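Local coordinates for starch synthase I (Hordeum vulgare, PDB 4HLN), which belongs to the starch synthase family of glycosyltransferases and is built from two Rossmann-like domains in the GT-B fold, at residues A249-E254 with Y260-M265; D456-A461 with F472-S477; I462-R467 with K578-L583. All coordinates share one frame; numbering follows the deposited sequence.

Overall arrangement
Interactions 2 and 3 lie in one Rossmann-like domain and interaction 1 in the other; the centre of interaction 1 lies about 49 Å from that of interaction 2 and about 54 Å from that of interaction 3. The first two share helix 455-466: interaction 2 packs it onto strand 471-476 and interaction 3 sets its C-terminal end beside helix 576-592, A461 touching M579 and L580 where they meet. Interaction 2 is wholly buried and apolar. Interaction 3 has a leucine interior and an ion pair at its margin. Interaction 1, only partly buried, joins the end of helix 235-252 to the loop leading into strand 264-269 and combines a backbone hydrogen bond and a bridging water with apolar packing.

Interaction 1: residues A249-E254 with Y260-M265; sequences APLILE and YGQSCM
P250 and Y260–G261 form the buried, tight half of this contact, the connection from helix 235-252 into strand 264-269 of the N-terminal Rossmann-like domain. P250 O accepts a hydrogen bond from G261 N at 2.7 Å. The bond is bent, 146° at the hydrogen, and the donor lies 25° out of the carbonyl plane. P250 CB lies against both Y260 CB, at 3.9 Å, and G261 O, at 3.6 Å, with C264 SG beyond. P250, Y260 and C264 also touch strand 126-130, the neighbour of 264-269 in the sheet, and Y260 OH bonds to D209. A water accepts from Y260 N at 2.9 Å, donates to A249 O at 3.0 Å and also donates to L253 O.

The outer side faces solvent: L251 and Q262 are partly exposed, although they touch closely. L251 keeps CG beside its backbone N (chi1 -55°), and its CD2 meets Q262 CG at 3.6 Å, the side chains crossing at about a right angle. Q262 OE1 bonds to Y290 N, which restrains the amide.

A249 O already accepts from I252 N and L253 N and gains the water as a further donor, so the contact is a polar seam of backbone groups, with one direct bond and one water bridge.

Interaction 2: residues D456-A461 with F472-S477; sequences DLIKMA and FVMLGS
I458 meets F472 and M474 with one methyl group. Its CG2 lies 4.2 Å from F472 CZ, approaching the ring obliquely, and 4.3 Å from M474 SD. These are loose van der Waals distances between apolar groups, and no hydrogen bond crosses the contact. The helix and strand backbones stay well apart, the nearest pair of CA atoms, those of I458 and M474, being 9.9 Å from each other, so side chains alone fill the gap.

The two strand residues also support one another. F472 and M474 alternate with V473 and therefore project from the same face of the strand. The CB of F472 already points toward the helix, and with CG opposite the backbone N (chi1 179°) the ring brings its CZ end to I458. M474 brings its sulfur to the edge of that ring, in the ring plane, with SD 3.7 Å from F472 CE2. Methyl, ring and sulfur thus form a small triangle, and F445 of the adjoining strand touches all three residues. P521 adds to the packing on I458, while F482 and M486 cover M474.

Further out, D456 makes a salt bridge to R523 at the start of the helical segment, and S477 bonds to E483 just past the strand. The contact lies inside a beta-alpha-beta unit of the Rossmann-like type (strand 442-446, helix 455-466, strand 471-476), where the crossover helix packs on the second strand. Strand 471-476 runs parallel between 442-446 and 497-501, while helix 480-492 closes over M474.

Interaction 3: residues I462-R467 with K578-L583; sequences IPDLMR and KMLWAL
L580 carries most of the apolar packing, its two methyls dividing between D464 and L465 of helix 455-466. CD1 lies 4.0 Å from D464 CB, and CD2 lies 4.1 Å from L465 CB. L465 holds CG anti to its own backbone N (chi1 -169°), and this turns its branch along to the next turn of the partner helix, where its CD2 is 4.2 Å from L583 CD1. The L465 and L583 side chains cross nearly perpendicularly.

The polar chemistry stays within one segment, at the edge of the leucine cluster. R467 NH2 forms a salt bridge to D464 OD1 at 2.9 Å. The oxygen lies almost in the guanidinium plane, but the nitrogen stands over the carboxylate, about 80° out of its plane. R584 offers D464 only a long, weak ion pair. D464 CB and OD2 lie against the L580 CD1 methyl, while OD1 takes the arginine.

The two segment axes run in the same general direction, 10.8 Å apart and crossing at -26°. Helix 576-592 rests M579 and A582 on F571 of strand 569-571, and continues to T585 and T589 of the glycan pocket. On the other flank of helix 455-466, I462 packs on W485 and T489 of helix 480-492.

Interaction 1: residues A249-E254 with Y260-M265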
loop_
_atom_site.group_PDB
_atom_site.type_symbol
_atom_site.label_atom_id
_atom_site.label_comp_id
_atom_site.label_asym_id
_atom_site.label_seq_id
_atom_site.Cartn_x
_atom_site.Cartn_y
_atom_site.Cartn_z
ATOM N N ALA A 249 3.431 21.005 -14.742
ATOM C CA ALA A 249 2.629 20.283 -15.720
ATOM C C ALA A 249 1.179 20.784 -15.813
ATOM O O ALA A 249 0.669 21.036 -16.913
ATOM C CB ALA A 249 2.685 18.780 -15.456
ATOM N N PRO A 250 0.513 20.938 -14.662
ATOM C CA PRO A 250 -0.899 21.366 -14.649
ATOM C C PRO A 250 -1.093 22.798 -15.148
ATOM O O PRO A 250 -2.198 23.195 -15.513
ATOM C CB PRO A 250 -1.287 21.264 -13.166
ATOM C CG PRO A 250 -0.279 20.348 -12.566
ATOM C CD PRO A 250 1.001 20.606 -13.315
ATOM N N LEU A 251 -0.012 23.562 -15.169
ATOM C CA LEU A 251 -0.071 24.938 -15.624
ATOM C C LEU A 251 0.280 25.107 -17.100
ATOM O O LEU A 251 -0.095 26.108 -17.698
ATOM C CB LEU A 251 0.872 25.800 -14.807
ATOM C CG LEU A 251 0.694 25.784 -13.290
ATOM C CD1 LEU A 251 1.861 26.491 -12.573
ATOM C CD2 LEU A 251 -0.619 26.401 -12.903
ATOM N N ILE A 252 0.990 24.154 -17.701
ATOM C CA ILE A 252 1.475 24.384 -19.061
ATOM C C ILE A 252 1.157 23.354 -20.126
ATOM O O ILE A 252 1.311 23.642 -21.316
ATOM C CB ILE A 252 2.992 24.624 -19.115
ATOM C CG1 ILE A 252 3.757 23.358 -18.725
ATOM C CG2 ILE A 252 3.382 25.850 -18.280
ATOM C CD1 ILE A 252 5.214 23.453 -19.056
ATOM N N LEU A 253 0.737 22.159 -19.727
ATOM C CA LEU A 253 0.417 21.146 -20.726
ATOM C C LEU A 253 -1.033 21.251 -21.213
ATOM O O LEU A 253 -1.975 21.032 -20.446
ATOM C CB LEU A 253 0.728 19.745 -20.197
ATOM C CG LEU A 253 2.218 19.497 -19.923
ATOM C CD1 LEU A 253 2.472 18.065 -19.536
ATOM C CD2 LEU A 253 3.058 19.849 -21.133
ATOM N N GLU A 254 -1.219 21.591 -22.486
ATOM C CA GLU A 254 -2.578 21.636 -23.037
ATOM C C GLU A 254 -3.073 20.276 -23.533
ATOM O O GLU A 254 -3.233 20.059 -24.731
ATOM C CB GLU A 254 -2.714 22.691 -24.134
ATOM C CG GLU A 254 -2.308 24.079 -23.696
ATOM C CD GLU A 254 -3.010 25.176 -24.468
ATOM O OE1 GLU A 254 -3.140 26.293 -23.914
ATOM O OE2 GLU A 254 -3.435 24.926 -25.619
ATOM N N TYR A 260 -4.696 21.644 -17.021
ATOM C CA TYR A 260 -5.375 21.119 -15.837
ATOM C C TYR A 260 -5.714 22.244 -14.878
ATOM O O TYR A 260 -6.712 22.178 -14.156
ATOM C CB TYR A 260 -4.495 20.091 -15.116
ATOM C CG TYR A 260 -4.797 18.645 -15.459
ATOM C CD1 TYR A 260 -4.690 18.179 -16.768
ATOM C CD2 TYR A 260 -5.161 17.736 -14.470
ATOM C CE1 TYR A 260 -4.942 16.850 -17.078
ATOM C CE2 TYR A 260 -5.429 16.401 -14.774
ATOM C CZ TYR A 260 -5.312 15.968 -16.078
ATOM O OH TYR A 260 -5.572 14.657 -16.391
ATOM N N GLY A 261 -4.861 23.268 -14.858
ATOM C CA GLY A 261 -5.079 24.422 -14.015
ATOM C C GLY A 261 -4.719 24.330 -12.538
ATOM O O GLY A 261 -3.899 23.498 -12.125
ATOM N N GLN A 262 -5.344 25.191 -11.736
ATOM C CA GLN A 262 -4.892 25.422 -10.369
ATOM C C GLN A 262 -5.843 24.996 -9.259
ATOM O O GLN A 262 -5.731 25.484 -8.135
ATOM C CB GLN A 262 -4.550 26.894 -10.186
ATOM C CG GLN A 262 -3.705 27.428 -11.284
ATOM C CD GLN A 262 -3.227 28.825 -11.001
ATOM O OE1 GLN A 262 -3.280 29.308 -9.856
ATOM N NE2 GLN A 262 -2.744 29.492 -12.044
ATOM N N SER A 263 -6.770 24.097 -9.563
ATOM C CA SER A 263 -7.657 23.551 -8.538
ATOM C C SER A 263 -7.455 22.054 -8.452
ATOM O O SER A 263 -8.405 21.264 -8.505
ATOM C CB SER A 263 -9.112 23.869 -8.847
ATOM O OG SER A 263 -9.327 25.266 -8.824
ATOM N N CYS A 264 -6.197 21.669 -8.323
ATOM C CA CYS A 264 -5.851 20.262 -8.382
ATOM C C CYS A 264 -5.658 19.621 -7.030
ATOM O O CYS A 264 -5.283 20.272 -6.050
ATOM C CB CYS A 264 -4.601 20.081 -9.223
ATOM S SG CYS A 264 -4.942 20.540 -10.916
ATOM N N MET A 265 -5.947 18.334 -6.978
ATOM C CA MET A 265 -5.488 17.541 -5.864
ATOM C C MET A 265 -4.205 16.846 -6.320
ATOM O O MET A 265 -4.222 16.028 -7.248
ATOM C CB MET A 265 -6.553 16.540 -5.392
ATOM C CG MET A 265 -6.062 15.622 -4.235
ATOM S SD MET A 265 -5.446 16.440 -2.721
ATOM C CE MET A 265 -6.975 17.117 -2.079
HETATM O O HOH W 1 -2.145 20.698 -17.942
#

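Interaction 2: residues D456-A461 with F472-S477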
loop_
_atom_site.group_PDB
_atom_site.type_symbol
_atom_site.label_atom_id
_atom_site.label_comp_id
_atom_site.label_asym_id
_atom_site.label_seq_id
_atom_site.Cartn_x
_atom_site.Cartn_y
_atom_site.Cartn_z
ATOM N N ASP A 456 9.450 -15.875 9.710
ATOM C CA ASP A 456 10.126 -16.384 10.909
ATOM C C ASP A 456 9.204 -16.605 12.107
ATOM O O ASP A 456 9.458 -17.488 12.919
ATOM C CB ASP A 456 11.297 -15.485 11.311
ATOM C CG ASP A 456 10.870 -14.044 11.570
ATOM O OD1 ASP A 456 10.187 -13.451 10.699
ATOM O OD2 ASP A 456 11.215 -13.504 12.649
ATOM N N LEU A 457 8.152 -15.800 12.230
ATOM C CA LEU A 457 7.147 -16.011 13.270
ATOM C C LEU A 457 6.519 -17.390 13.139
ATOM O O LEU A 457 6.396 -18.132 14.110
ATOM C CB LEU A 457 6.030 -14.979 13.162
ATOM C CG LEU A 457 6.144 -13.671 13.946
ATOM C CD1 LEU A 457 6.169 -13.939 15.445
ATOM C CD2 LEU A 457 7.358 -12.856 13.500
ATOM N N ILE A 458 6.094 -17.715 11.927
ATOM C CA ILE A 458 5.465 -18.995 11.661
ATOM C C ILE A 458 6.417 -20.134 11.997
ATOM O O ILE A 458 6.023 -21.112 12.623
ATOM C CB ILE A 458 5.004 -19.073 10.204
ATOM C CG1 ILE A 458 3.746 -18.211 10.010
ATOM C CG2 ILE A 458 4.779 -20.525 9.787
ATOM C CD1 ILE A 458 3.277 -18.096 8.556
ATOM N N LYS A 459 7.678 -19.984 11.603
ATOM C CA LYS A 459 8.729 -20.948 11.928
ATOM C C LYS A 459 8.796 -21.249 13.436
ATOM O O LYS A 459 9.068 -22.378 13.845
ATOM C CB LYS A 459 10.075 -20.418 11.424
ATOM C CG LYS A 459 11.226 -21.411 11.443
ATOM C CD LYS A 459 12.414 -20.851 10.657
ATOM C CE LYS A 459 13.480 -21.909 10.390
ATOM N NZ LYS A 459 14.408 -21.507 9.283
ATOM N N MET A 460 8.531 -20.239 14.257
ATOM C CA MET A 460 8.660 -20.376 15.707
ATOM C C MET A 460 7.378 -20.877 16.360
ATOM O O MET A 460 7.422 -21.571 17.377
ATOM C CB MET A 460 9.075 -19.046 16.357
ATOM C CG MET A 460 10.268 -18.335 15.709
ATOM S SD MET A 460 11.808 -19.285 15.613
ATOM C CE MET A 460 12.853 -18.176 14.660
ATOM N N ALA A 461 6.234 -20.527 15.782
ATOM C CA ALA A 461 4.955 -20.895 16.386
ATOM C C ALA A 461 4.493 -22.294 15.994
ATOM O O ALA A 461 3.705 -22.912 16.705
ATOM C CB ALA A 461 3.895 -19.878 16.046
ATOM N N PHE A 472 -2.535 -27.226 8.595
ATOM C CA PHE A 472 -1.912 -25.977 8.219
ATOM C C PHE A 472 -1.184 -26.141 6.902
ATOM O O PHE A 472 -0.252 -26.926 6.785
ATOM C CB PHE A 472 -0.927 -25.527 9.294
ATOM C CG PHE A 472 -0.226 -24.259 8.955
ATOM C CD1 PHE A 472 -0.694 -23.045 9.427
ATOM C CD2 PHE A 472 0.887 -24.267 8.134
ATOM C CE1 PHE A 472 -0.052 -21.859 9.100
ATOM C CE2 PHE A 472 1.530 -23.082 7.803
ATOM C CZ PHE A 472 1.057 -21.880 8.288
ATOM N N VAL A 473 -1.609 -25.397 5.899
ATOM C CA VAL A 473 -0.922 -25.449 4.628
ATOM C C VAL A 473 -0.374 -24.076 4.304
ATOM O O VAL A 473 -1.068 -23.064 4.423
ATOM C CB VAL A 473 -1.846 -25.910 3.489
ATOM C CG1 VAL A 473 -3.153 -25.104 3.486
ATOM C CG2 VAL A 473 -1.127 -25.785 2.150
ATOM N N MET A 474 0.886 -24.029 3.913
ATOM C CA MET A 474 1.401 -22.778 3.417
ATOM C C MET A 474 1.951 -23.006 2.022
ATOM O O MET A 474 2.529 -24.047 1.732
ATOM C CB MET A 474 2.424 -22.162 4.378
ATOM C CG MET A 474 3.696 -22.949 4.548
ATOM S SD MET A 474 4.687 -22.332 5.927
ATOM C CE MET A 474 5.106 -20.681 5.378
ATOM N N LEU A 475 1.706 -22.039 1.154
ATOM C CA LEU A 475 2.190 -22.073 -0.206
ATOM C C LEU A 475 3.040 -20.841 -0.402
ATOM O O LEU A 475 2.617 -19.724 -0.082
ATOM C CB LEU A 475 1.009 -22.044 -1.187
ATOM C CG LEU A 475 1.276 -21.391 -2.549
ATOM C CD1 LEU A 475 1.993 -22.349 -3.459
ATOM C CD2 LEU A 475 -0.002 -20.920 -3.206
ATOM N N GLY A 476 4.238 -21.036 -0.929
ATOM C CA GLY A 476 5.078 -19.909 -1.268
ATOM C C GLY A 476 6.467 -20.349 -1.656
ATOM O O GLY A 476 6.804 -21.535 -1.561
ATOM N N SER A 477 7.282 -19.386 -2.074
ATOM C CA SER A 477 8.617 -19.684 -2.555
ATOM C C SER A 477 9.517 -18.460 -2.525
ATOM O O SER A 477 9.053 -17.323 -2.650
ATOM C CB SER A 477 8.532 -20.211 -3.987
ATOM O OG SER A 477 9.811 -20.553 -4.481
#

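Interaction 3: residues I462-R467 with K578-L583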
loop_
_atom_site.group_PDB
_atom_site.type_symbol
_atom_site.label_atom_id
_atom_site.label_comp_id
_atom_site.label_asym_id
_atom_site.label_seq_id
_atom_site.Cartn_x
_atom_site.Cartn_y
_atom_site.Cartn_z
ATOM N N ILE A 462 4.985 -22.792 14.866
ATOM C CA ILE A 462 4.549 -24.091 14.356
ATOM C C ILE A 462 4.531 -25.179 15.431
ATOM O O ILE A 462 3.495 -25.793 15.679
ATOM C CB ILE A 462 5.400 -24.553 13.149
ATOM C CG1 ILE A 462 4.866 -23.938 11.861
ATOM C CG2 ILE A 462 5.371 -26.064 13.018
ATOM C CD1 ILE A 462 3.493 -24.450 11.477
ATOM N N PRO A 463 5.677 -25.419 16.078
ATOM C CA PRO A 463 5.733 -26.520 17.046
ATOM C C PRO A 463 4.645 -26.405 18.114
ATOM O O PRO A 463 3.933 -27.365 18.391
ATOM C CB PRO A 463 7.120 -26.356 17.663
ATOM C CG PRO A 463 7.922 -25.693 16.570
ATOM C CD PRO A 463 6.968 -24.719 15.963
ATOM N N ASP A 464 4.511 -25.224 18.693
ATOM C CA ASP A 464 3.499 -24.985 19.705
ATOM C C ASP A 464 2.099 -25.129 19.106
ATOM O O ASP A 464 1.122 -25.391 19.811
ATOM C CB ASP A 464 3.689 -23.579 20.274
ATOM C CG ASP A 464 3.293 -23.480 21.729
ATOM O OD1 ASP A 464 2.401 -24.242 22.161
ATOM O OD2 ASP A 464 3.879 -22.636 22.440
ATOM N N LEU A 465 2.016 -24.967 17.791
ATOM C CA LEU A 465 0.736 -24.925 17.088
ATOM C C LEU A 465 0.217 -26.315 16.736
ATOM O O LEU A 465 -0.993 -26.555 16.758
ATOM C CB LEU A 465 0.867 -24.064 15.826
ATOM C CG LEU A 465 -0.373 -23.633 15.025
ATOM C CD1 LEU A 465 -0.724 -24.641 13.949
ATOM C CD2 LEU A 465 -1.573 -23.357 15.929
ATOM N N MET A 466 1.136 -27.223 16.414
ATOM C CA MET A 466 0.790 -28.613 16.122
ATOM C C MET A 466 0.401 -29.407 17.376
ATOM O O MET A 466 -0.066 -30.536 17.280
ATOM C CB MET A 466 1.936 -29.310 15.394
ATOM C CG MET A 466 2.449 -28.561 14.163
ATOM S SD MET A 466 1.469 -28.740 12.646
ATOM C CE MET A 466 0.027 -27.754 13.012
ATOM N N ARG A 467 0.600 -28.817 18.551
ATOM C CA ARG A 467 0.072 -29.389 19.786
ATOM C C ARG A 467 -1.458 -29.490 19.726
ATOM O O ARG A 467 -2.079 -30.198 20.519
ATOM C CB ARG A 467 0.474 -28.532 20.986
ATOM C CG ARG A 467 1.920 -28.678 21.429
ATOM C CD ARG A 467 2.231 -27.715 22.570
ATOM N NE ARG A 467 3.428 -28.105 23.309
ATOM C CZ ARG A 467 4.419 -27.277 23.635
ATOM N NH1 ARG A 467 5.468 -27.729 24.313
ATOM N NH2 ARG A 467 4.364 -25.998 23.284
ATOM N N LYS A 578 1.391 -13.562 20.949
ATOM C CA LYS A 578 0.181 -12.865 20.550
ATOM C C LYS A 578 -0.451 -13.532 19.330
ATOM O O LYS A 578 -1.681 -13.590 19.200
ATOM C CB LYS A 578 0.465 -11.392 20.283
ATOM C CG LYS A 578 -0.341 -10.452 21.165
ATOM C CD LYS A 578 -1.848 -10.779 21.155
ATOM C CE LYS A 578 -2.645 -9.741 21.963
ATOM N NZ LYS A 578 -1.817 -9.091 23.045
ATOM N N MET A 579 0.393 -14.046 18.443
ATOM C CA MET A 579 -0.112 -14.720 17.261
ATOM C C MET A 579 -0.872 -15.983 17.661
ATOM O O MET A 579 -2.033 -16.171 17.288
ATOM C CB MET A 579 1.021 -15.043 16.280
ATOM C CG MET A 579 0.532 -15.633 14.955
ATOM S SD MET A 579 1.782 -15.751 13.650
ATOM C CE MET A 579 2.776 -17.135 14.187
ATOM N N LEU A 580 -0.213 -16.841 18.434
ATOM C CA LEU A 580 -0.828 -18.088 18.861
ATOM C C LEU A 580 -2.086 -17.809 19.645
ATOM O O LEU A 580 -3.087 -18.523 19.509
ATOM C CB LEU A 580 0.140 -18.913 19.692
ATOM C CG LEU A 580 1.302 -19.408 18.844
ATOM C CD1 LEU A 580 2.456 -19.860 19.727
ATOM C CD2 LEU A 580 0.851 -20.518 17.889
ATOM N N TRP A 581 -2.043 -16.764 20.461
ATOM C CA TRP A 581 -3.225 -16.416 21.225
ATOM C C TRP A 581 -4.400 -16.181 20.272
ATOM O O TRP A 581 -5.466 -16.791 20.412
ATOM C CB TRP A 581 -2.974 -15.209 22.126
ATOM C CG TRP A 581 -4.205 -14.798 22.851
ATOM C CD1 TRP A 581 -4.691 -15.328 24.009
ATOM C CD2 TRP A 581 -5.135 -13.782 22.452
ATOM N NE1 TRP A 581 -5.862 -14.697 24.366
ATOM C CE2 TRP A 581 -6.154 -13.744 23.427
ATOM C CE3 TRP A 581 -5.200 -12.895 21.370
ATOM C CZ2 TRP A 581 -7.226 -12.856 23.351
ATOM C CZ3 TRP A 581 -6.265 -12.014 21.298
ATOM C CH2 TRP A 581 -7.263 -12.002 22.282
ATOM N N ALA A 582 -4.189 -15.322 19.281
ATOM C CA ALA A 582 -5.227 -15.023 18.294
ATOM C C ALA A 582 -5.675 -16.253 17.495
ATOM O O ALA A 582 -6.866 -16.455 17.270
ATOM C CB ALA A 582 -4.765 -13.947 17.364
ATOM N N LEU A 583 -4.722 -17.062 17.054
ATOM C CA LEU A 583 -5.058 -18.308 16.382
ATOM C C LEU A 583 -5.968 -19.150 17.244
ATOM O O LEU A 583 -7.003 -19.632 16.782
ATOM C CB LEU A 583 -3.802 -19.102 16.066
ATOM C CG LEU A 583 -3.079 -18.573 14.840
ATOM C CD1 LEU A 583 -1.929 -19.477 14.476
ATOM C CD2 LEU A 583 -4.059 -18.503 13.705
#